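Local coordinates for protein multiheme cytochrome cf (PDB 6QVM) that probably carries electrons through a set of heme c groups to insoluble iron(III) outside the cell, as a reductase built into the S-layer, at residues Y27-Q40 with I75-K89. Sequence-based numbering, arbitrary orientation. Where two conformers were deposited one is given.
Sequences YAKDTGKNCSYCHQ and IPLTERGVLFMQNGK. With HEC (heme c), chain E.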
loop_
_atom_site.group_PDB
_atom_site.type_symbol
_atom_site.label_atom_id
_atom_site.label_comp_id
_atom_site.label_asym_id
_atom_site.label_seq_id
_atom_site.Cartn_x
_atom_site.Cartn_y
_atom_site.Cartn_z
ATOM N N TYR A 27 -13.507 -25.210 -1.504
ATOM C CA TYR A 27 -12.417 -25.749 -0.696
ATOM C C TYR A 27 -12.868 -26.963 0.104
ATOM O O TYR A 27 -12.055 -27.840 0.415
ATOM C CB TYR A 27 -11.865 -24.680 0.249
ATOM C CG TYR A 27 -11.334 -23.434 -0.433
ATOM C CD1 TYR A 27 -10.872 -23.475 -1.742
ATOM C CD2 TYR A 27 -11.292 -22.218 0.237
ATOM C CE1 TYR A 27 -10.387 -22.336 -2.366
ATOM C CE2 TYR A 27 -10.814 -21.076 -0.379
ATOM C CZ TYR A 27 -10.363 -21.138 -1.681
ATOM O OH TYR A 27 -9.886 -19.998 -2.295
ATOM N N ALA A 28 -14.153 -27.021 0.457
ATOM C CA ALA A 28 -14.678 -28.189 1.152
ATOM C C ALA A 28 -14.634 -29.421 0.256
ATOM O O ALA A 28 -14.226 -30.503 0.692
ATOM C CB ALA A 28 -16.100 -27.912 1.636
ATOM N N LYS A 29 -15.037 -29.271 -1.008
ATOM C CA LYS A 29 -14.926 -30.374 -1.958
ATOM C C LYS A 29 -13.468 -30.745 -2.204
ATOM O O LYS A 29 -13.100 -31.923 -2.140
ATOM C CB LYS A 29 -15.623 -30.011 -3.270
ATOM C CG LYS A 29 -17.136 -30.132 -3.207
ATOM C CD LYS A 29 -17.814 -29.056 -4.034
ATOM C CE LYS A 29 -19.214 -28.785 -3.521
ATOM N NZ LYS A 29 -19.771 -27.520 -4.062
ATOM N N ASP A 30 -12.622 -29.747 -2.482
ATOM C CA ASP A 30 -11.222 -30.012 -2.798
ATOM C C ASP A 30 -10.520 -30.772 -1.682
ATOM O O ASP A 30 -9.657 -31.617 -1.948
ATOM C CB ASP A 30 -10.491 -28.697 -3.074
ATOM C CG ASP A 30 -11.125 -27.894 -4.196
ATOM O OD1 ASP A 30 -11.799 -28.495 -5.056
ATOM O OD2 ASP A 30 -10.947 -26.659 -4.220
ATOM N N THR A 31 -10.886 -30.500 -0.431
ATOM C CA THR A 31 -10.169 -31.041 0.712
ATOM C C THR A 31 -10.899 -32.182 1.404
ATOM O O THR A 31 -10.263 -32.938 2.144
ATOM C CB THR A 31 -9.896 -29.930 1.732
ATOM O OG1 THR A 31 -11.146 -29.396 2.193
ATOM C CG2 THR A 31 -9.072 -28.820 1.094
ATOM N N GLY A 32 -12.204 -32.326 1.179
ATOM C CA GLY A 32 -12.975 -33.329 1.883
ATOM C C GLY A 32 -13.232 -33.011 3.338
ATOM O O GLY A 32 -13.500 -33.925 4.123
ATOM N N LYS A 33 -13.162 -31.739 3.723
ATOM C CA LYS A 33 -13.240 -31.328 5.115
ATOM C C LYS A 33 -14.550 -30.609 5.407
ATOM O O LYS A 33 -15.140 -29.970 4.530
ATOM C CB LYS A 33 -12.065 -30.415 5.479
ATOM C CG LYS A 33 -10.708 -31.090 5.429
ATOM C CD LYS A 33 -10.562 -32.116 6.534
ATOM C CE LYS A 33 -9.301 -32.933 6.333
ATOM N NZ LYS A 33 -9.102 -33.931 7.416
ATOM N N ASN A 34 -14.997 -30.725 6.656
ATOM C CA ASN A 34 -16.152 -29.968 7.119
ATOM C C ASN A 34 -15.843 -28.477 7.141
ATOM O O ASN A 34 -14.685 -28.063 7.272
ATOM C CB ASN A 34 -16.559 -30.420 8.520
ATOM C CG ASN A 34 -17.429 -31.655 8.501
ATOM O OD1 ASN A 34 -17.542 -32.336 7.478
ATOM N ND2 ASN A 34 -18.061 -31.950 9.633
ATOM N N CYS A 35 -16.897 -27.665 7.030
ATOM C CA CYS A 35 -16.752 -26.223 7.176
ATOM C C CYS A 35 -16.072 -25.894 8.496
ATOM O O CYS A 35 -15.160 -25.064 8.552
ATOM C CB CYS A 35 -18.121 -25.543 7.106
ATOM S SG CYS A 35 -19.173 -26.072 5.743
ATOM N N SER A 36 -16.500 -26.561 9.571
ATOM C CA SER A 36 -15.985 -26.287 10.906
ATOM C C SER A 36 -14.504 -26.619 11.050
ATOM O O SER A 36 -13.900 -26.246 12.062
ATOM C CB SER A 36 -16.795 -27.073 11.940
ATOM O OG SER A 36 -16.498 -28.457 11.864
ATOM N N TYR A 37 -13.916 -27.317 10.077
ATOM C CA TYR A 37 -12.486 -27.611 10.123
ATOM C C TYR A 37 -11.662 -26.344 9.914
ATOM O O TYR A 37 -10.650 -26.134 10.594
ATOM C CB TYR A 37 -12.149 -28.675 9.074
ATOM C CG TYR A 37 -10.723 -29.191 9.108
ATOM C CD1 TYR A 37 -10.315 -30.101 10.074
ATOM C CD2 TYR A 37 -9.789 -28.778 8.164
ATOM C CE1 TYR A 37 -9.014 -30.578 10.108
ATOM C CE2 TYR A 37 -8.483 -29.248 8.191
ATOM C CZ TYR A 37 -8.104 -30.155 9.162
ATOM O OH TYR A 37 -6.809 -30.631 9.197
ATOM N N CYS A 38 -12.096 -25.477 8.996
ATOM C CA CYS A 38 -11.394 -24.239 8.694
ATOM C C CYS A 38 -12.105 -22.991 9.192
ATOM O O CYS A 38 -11.460 -21.946 9.321
ATOM C CB CYS A 38 -11.179 -24.100 7.183
ATOM S SG CYS A 38 -10.242 -25.451 6.427
ATOM N N HIS A 39 -13.405 -23.063 9.467
ATOM C CA HIS A 39 -14.181 -21.909 9.897
ATOM C C HIS A 39 -14.665 -22.102 11.325
ATOM O O HIS A 39 -15.007 -23.216 11.734
ATOM C CB HIS A 39 -15.389 -21.672 8.984
ATOM C CG HIS A 39 -15.024 -21.312 7.580
ATOM N ND1 HIS A 39 -14.749 -20.019 7.188
ATOM C CD2 HIS A 39 -14.887 -22.078 6.473
ATOM C CE1 HIS A 39 -14.458 -20.006 5.899
ATOM N NE2 HIS A 39 -14.537 -21.242 5.440
ATOM N N GLN A 40 -14.698 -21.007 12.080
ATOM C CA GLN A 40 -15.292 -21.026 13.406
ATOM C C GLN A 40 -16.811 -21.010 13.305
ATOM O O GLN A 40 -17.392 -20.382 12.416
ATOM C CB GLN A 40 -14.812 -19.839 14.240
ATOM C CG GLN A 40 -13.329 -19.888 14.576
ATOM C CD GLN A 40 -12.859 -18.654 15.321
ATOM O OE1 GLN A 40 -13.444 -18.270 16.330
ATOM N NE2 GLN A 40 -11.810 -18.016 14.815
ATOM N N ILE A 75 -17.812 -16.091 9.714
ATOM C CA ILE A 75 -17.165 -17.363 10.015
ATOM C C ILE A 75 -15.650 -17.192 9.933
ATOM O O ILE A 75 -15.033 -17.553 8.920
ATOM C CB ILE A 75 -17.666 -18.473 9.076
ATOM C CG1 ILE A 75 -17.769 -17.965 7.633
ATOM C CG2 ILE A 75 -19.016 -18.974 9.547
ATOM C CD1 ILE A 75 -17.965 -19.074 6.620
ATOM N N PRO A 76 -15.009 -16.649 10.968
ATOM C CA PRO A 76 -13.554 -16.475 10.921
ATOM C C PRO A 76 -12.837 -17.818 10.885
ATOM O O PRO A 76 -13.379 -18.860 11.264
ATOM C CB PRO A 76 -13.237 -15.707 12.214
ATOM C CG PRO A 76 -14.576 -15.194 12.709
ATOM C CD PRO A 76 -15.570 -16.222 12.258
ATOM N N LEU A 77 -11.586 -17.778 10.436
ATOM C CA LEU A 77 -10.834 -19.003 10.220
ATOM C C LEU A 77 -10.345 -19.589 11.537
ATOM O O LEU A 77 -9.991 -18.864 12.471
ATOM C CB LEU A 77 -9.646 -18.742 9.297
ATOM C CG LEU A 77 -9.970 -18.191 7.909
ATOM C CD1 LEU A 77 -8.694 -17.819 7.172
ATOM C CD2 LEU A 77 -10.773 -19.201 7.107
ATOM N N THR A 78 -10.339 -20.917 11.606
ATOM C CA THR A 78 -9.640 -21.624 12.664
ATOM C C THR A 78 -8.139 -21.620 12.376
ATOM O O THR A 78 -7.680 -21.111 11.350
ATOM C CB THR A 78 -10.156 -23.059 12.784
ATOM O OG1 THR A 78 -9.877 -23.777 11.574
ATOM C CG2 THR A 78 -11.661 -23.068 13.034
ATOM N N GLU A 79 -7.359 -22.198 13.295
ATOM C CA GLU A 79 -5.932 -22.357 13.037
ATOM C C GLU A 79 -5.711 -23.153 11.758
ATOM O O GLU A 79 -4.852 -22.818 10.935
ATOM C CB GLU A 79 -5.248 -23.051 14.212
ATOM C CG GLU A 79 -3.773 -23.336 13.969
ATOM C CD GLU A 79 -3.100 -24.007 15.158
ATOM O OE1 GLU A 79 -3.780 -24.746 15.916
ATOM O OE2 GLU A 79 -1.884 -23.784 15.337
ATOM N N ARG A 80 -6.494 -24.219 11.580
ATOM C CA ARG A 80 -6.369 -25.044 10.383
ATOM C C ARG A 80 -6.692 -24.245 9.127
ATOM O O ARG A 80 -6.056 -24.433 8.081
ATOM C CB ARG A 80 -7.268 -26.278 10.493
ATOM C CG ARG A 80 -6.813 -27.264 11.551
ATOM C CD ARG A 80 -5.548 -27.985 11.109
ATOM N NE ARG A 80 -4.759 -28.472 12.235
ATOM C CZ ARG A 80 -3.553 -29.014 12.110
ATOM N NH1 ARG A 80 -3.013 -29.138 10.906
ATOM N NH2 ARG A 80 -2.884 -29.418 13.180
ATOM N N GLY A 81 -7.685 -23.357 9.205
ATOM C CA GLY A 81 -8.000 -22.518 8.055
ATOM C C GLY A 81 -6.888 -21.537 7.735
ATOM O O GLY A 81 -6.537 -21.327 6.568
ATOM N N VAL A 82 -6.317 -20.922 8.774
ATOM C CA VAL A 82 -5.169 -20.038 8.602
ATOM C C VAL A 82 -4.019 -20.781 7.928
ATOM O O VAL A 82 -3.487 -20.336 6.901
ATOM C CB VAL A 82 -4.736 -19.455 9.958
ATOM C CG1 VAL A 82 -3.378 -18.804 9.833
ATOM C CG2 VAL A 82 -5.766 -18.463 10.469
ATOM N N LEU A 83 -3.634 -21.934 8.483
ATOM C CA LEU A 83 -2.544 -22.718 7.909
ATOM C C LEU A 83 -2.848 -23.107 6.470
ATOM O O LEU A 83 -1.975 -23.029 5.597
ATOM C CB LEU A 83 -2.291 -23.965 8.755
ATOM C CG LEU A 83 -1.882 -23.724 10.209
ATOM C CD1 LEU A 83 -1.817 -25.039 10.974
ATOM C CD2 LEU A 83 -0.553 -22.989 10.284
ATOM N N PHE A 84 -4.078 -23.553 6.210
ATOM C CA PHE A 84 -4.497 -23.849 4.845
ATOM C C PHE A 84 -4.208 -22.671 3.922
ATOM O O PHE A 84 -3.608 -22.832 2.854
ATOM C CB PHE A 84 -5.988 -24.208 4.837
ATOM C CG PHE A 84 -6.590 -24.337 3.459
ATOM C CD1 PHE A 84 -6.457 -25.512 2.735
ATOM C CD2 PHE A 84 -7.315 -23.293 2.904
ATOM C CE1 PHE A 84 -7.018 -25.635 1.481
ATOM C CE2 PHE A 84 -7.874 -23.410 1.646
ATOM C CZ PHE A 84 -7.727 -24.584 0.935
ATOM N N MET A 85 -4.592 -21.465 4.344
ATOM C CA MET A 85 -4.433 -20.302 3.481
ATOM C C MET A 85 -2.970 -19.877 3.380
ATOM O O MET A 85 -2.522 -19.447 2.313
ATOM C CB MET A 85 -5.302 -19.154 3.984
ATOM C CG MET A 85 -5.482 -18.050 2.967
ATOM S SD MET A 85 -6.767 -16.875 3.418
ATOM C CE MET A 85 -6.603 -15.673 2.098
ATOM N N GLN A 86 -2.207 -19.993 4.472
ATOM C CA GLN A 86 -0.779 -19.695 4.410
ATOM C C GLN A 86 -0.014 -20.683 3.533
ATOM O O GLN A 86 1.046 -20.330 3.005
ATOM C CB GLN A 86 -0.176 -19.684 5.815
ATOM C CG GLN A 86 -0.776 -18.648 6.745
ATOM C CD GLN A 86 0.001 -18.503 8.034
ATOM O OE1 GLN A 86 -0.012 -19.386 8.894
ATOM N NE2 GLN A 86 0.688 -17.379 8.176
ATOM N N ASN A 87 -0.531 -21.904 3.371
ATOM C CA ASN A 87 0.109 -22.946 2.580
ATOM C C ASN A 87 -0.325 -22.927 1.121
ATOM O O ASN A 87 -0.336 -23.981 0.468
ATOM C CB ASN A 87 -0.176 -24.313 3.205
ATOM C CG ASN A 87 0.749 -24.628 4.361
ATOM O OD1 ASN A 87 1.820 -24.032 4.495
ATOM N ND2 ASN A 87 0.340 -25.564 5.206
ATOM N N GLY A 88 -0.686 -21.764 0.588
ATOM C CA GLY A 88 -1.189 -21.709 -0.775
ATOM C C GLY A 88 -2.470 -22.490 -0.964
ATOM O O GLY A 88 -2.651 -23.144 -1.997
ATOM N N LYS A 89 -3.364 -22.441 0.025
ATOM C CA LYS A 89 -4.637 -23.163 0.001
ATOM C C LYS A 89 -4.415 -24.657 -0.236
ATOM O O LYS A 89 -5.044 -25.288 -1.089
ATOM C CB LYS A 89 -5.590 -22.549 -1.023
ATOM C CG LYS A 89 -5.610 -21.027 -0.925
ATOM C CD LYS A 89 -6.994 -20.437 -1.053
ATOM C CE LYS A 89 -6.916 -18.968 -1.437
ATOM N NZ LYS A 89 -8.005 -18.152 -0.837
HETATM FE FE HEC E . -14.566 -21.582 3.559
HETATM C CHA HEC E . -13.846 -18.321 2.721
HETATM C CHB HEC E . -17.913 -20.864 3.441
HETATM C CHC HEC E . -15.283 -24.899 4.167
HETATM C CHD HEC E . -11.192 -22.253 4.021
HETATM N NA HEC E . -15.666 -19.917 3.146
HETATM C C1A HEC E . -15.172 -18.659 2.863
HETATM C C2A HEC E . -16.288 -17.747 2.725
HETATM C C3A HEC E . -17.412 -18.451 2.940
HETATM C C4A HEC E . -17.042 -19.825 3.206
HETATM C CMA HEC E . -18.858 -17.916 2.903
HETATM C CAA HEC E . -16.157 -16.235 2.420
HETATM C CBA HEC E . -16.754 -15.909 1.054
HETATM C CGA HEC E . -15.796 -16.291 -0.041
HETATM O O1A HEC E . -16.275 -16.717 -1.125
HETATM O O2A HEC E . -14.560 -16.169 0.164
HETATM N NB HEC E . -16.271 -22.676 3.775
HETATM C C1B HEC E . -17.555 -22.181 3.643
HETATM C C2B HEC E . -18.474 -23.292 3.762
HETATM C C3B HEC E . -17.753 -24.411 3.975
HETATM C C4B HEC E . -16.349 -24.044 3.972
HETATM C CMB HEC E . -20.011 -23.146 3.695
HETATM C CAB HEC E . -18.290 -25.850 4.174
HETATM C CBB HEC E . -19.046 -26.359 2.926
HETATM N NC HEC E . -13.456 -23.239 4.040
HETATM C C1C HEC E . -13.953 -24.521 4.211
HETATM C C2C HEC E . -12.836 -25.419 4.453
HETATM C C3C HEC E . -11.694 -24.699 4.361
HETATM C C4C HEC E . -12.073 -23.312 4.127
HETATM C CMC HEC E . -12.974 -26.950 4.631
HETATM C CAC HEC E . -10.224 -25.180 4.550
HETATM C CBC HEC E . -9.810 -26.305 3.572
HETATM N ND HEC E . -12.798 -20.464 3.401
HETATM C C1D HEC E . -11.518 -20.967 3.637
HETATM C C2D HEC E . -10.560 -19.912 3.407
HETATM C C3D HEC E . -11.394 -18.690 3.005
HETATM C C4D HEC E . -12.767 -19.125 3.023
HETATM C CMD HEC E . -9.025 -20.000 3.535
HETATM C CAD HEC E . -10.889 -17.285 2.628
HETATM C CBD HEC E . -10.586 -17.312 1.132
HETATM C CGD HEC E . -10.158 -15.951 0.647
HETATM O O1D HEC E . -10.807 -14.939 1.027
HETATM O O2D HEC E . -9.171 -15.889 -0.133
HETATM O O HOH W 1 -4.255 -29.179 8.391
#
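His39 and Ile75 meet beside a c-type heme held by a CXXCH motif. Cys35 and Cys38 give its two thioethers, and His39 NE2 binds the iron, with Thr24 N as the other axial ligand. His39 ND1 donates to Ile75 O at 3.0 Å. The nearly straight bond (173°) lies in the ring plane and, with the iron bond, helps set the ring's turn. Ile75 CD1 covers one imidazole face, 3.7 Å from the centroid, a CH-pi contact. Ile75 CG1 sits between its own backbone N and carbonyl carbon (chi1 43°), and extended chi2 carries CD1 there. Phe84 lays a face on heme CBC. Tyr27 CD2 touches Phe84 CE2 at 3.9 Å, the ring planes inclined at 56°. The Tyr27 edge meets the porphyrin, and its OH accepts from Lys89 NZ, which also reaches a heme propionate. Replacing Tyr27 by an alanine is likely to open a gap beside Phe84 and leave Lys89 NZ without its phenol oxygen. In the first turn of helix 79-86, Arg80 CB lies over one Tyr37 ring face, Lys33 CD over the other. At that helix's N-cap, Thr78 OG1 donates to Tyr37 O at 2.7 Å and takes the capping bond from Gly81 N.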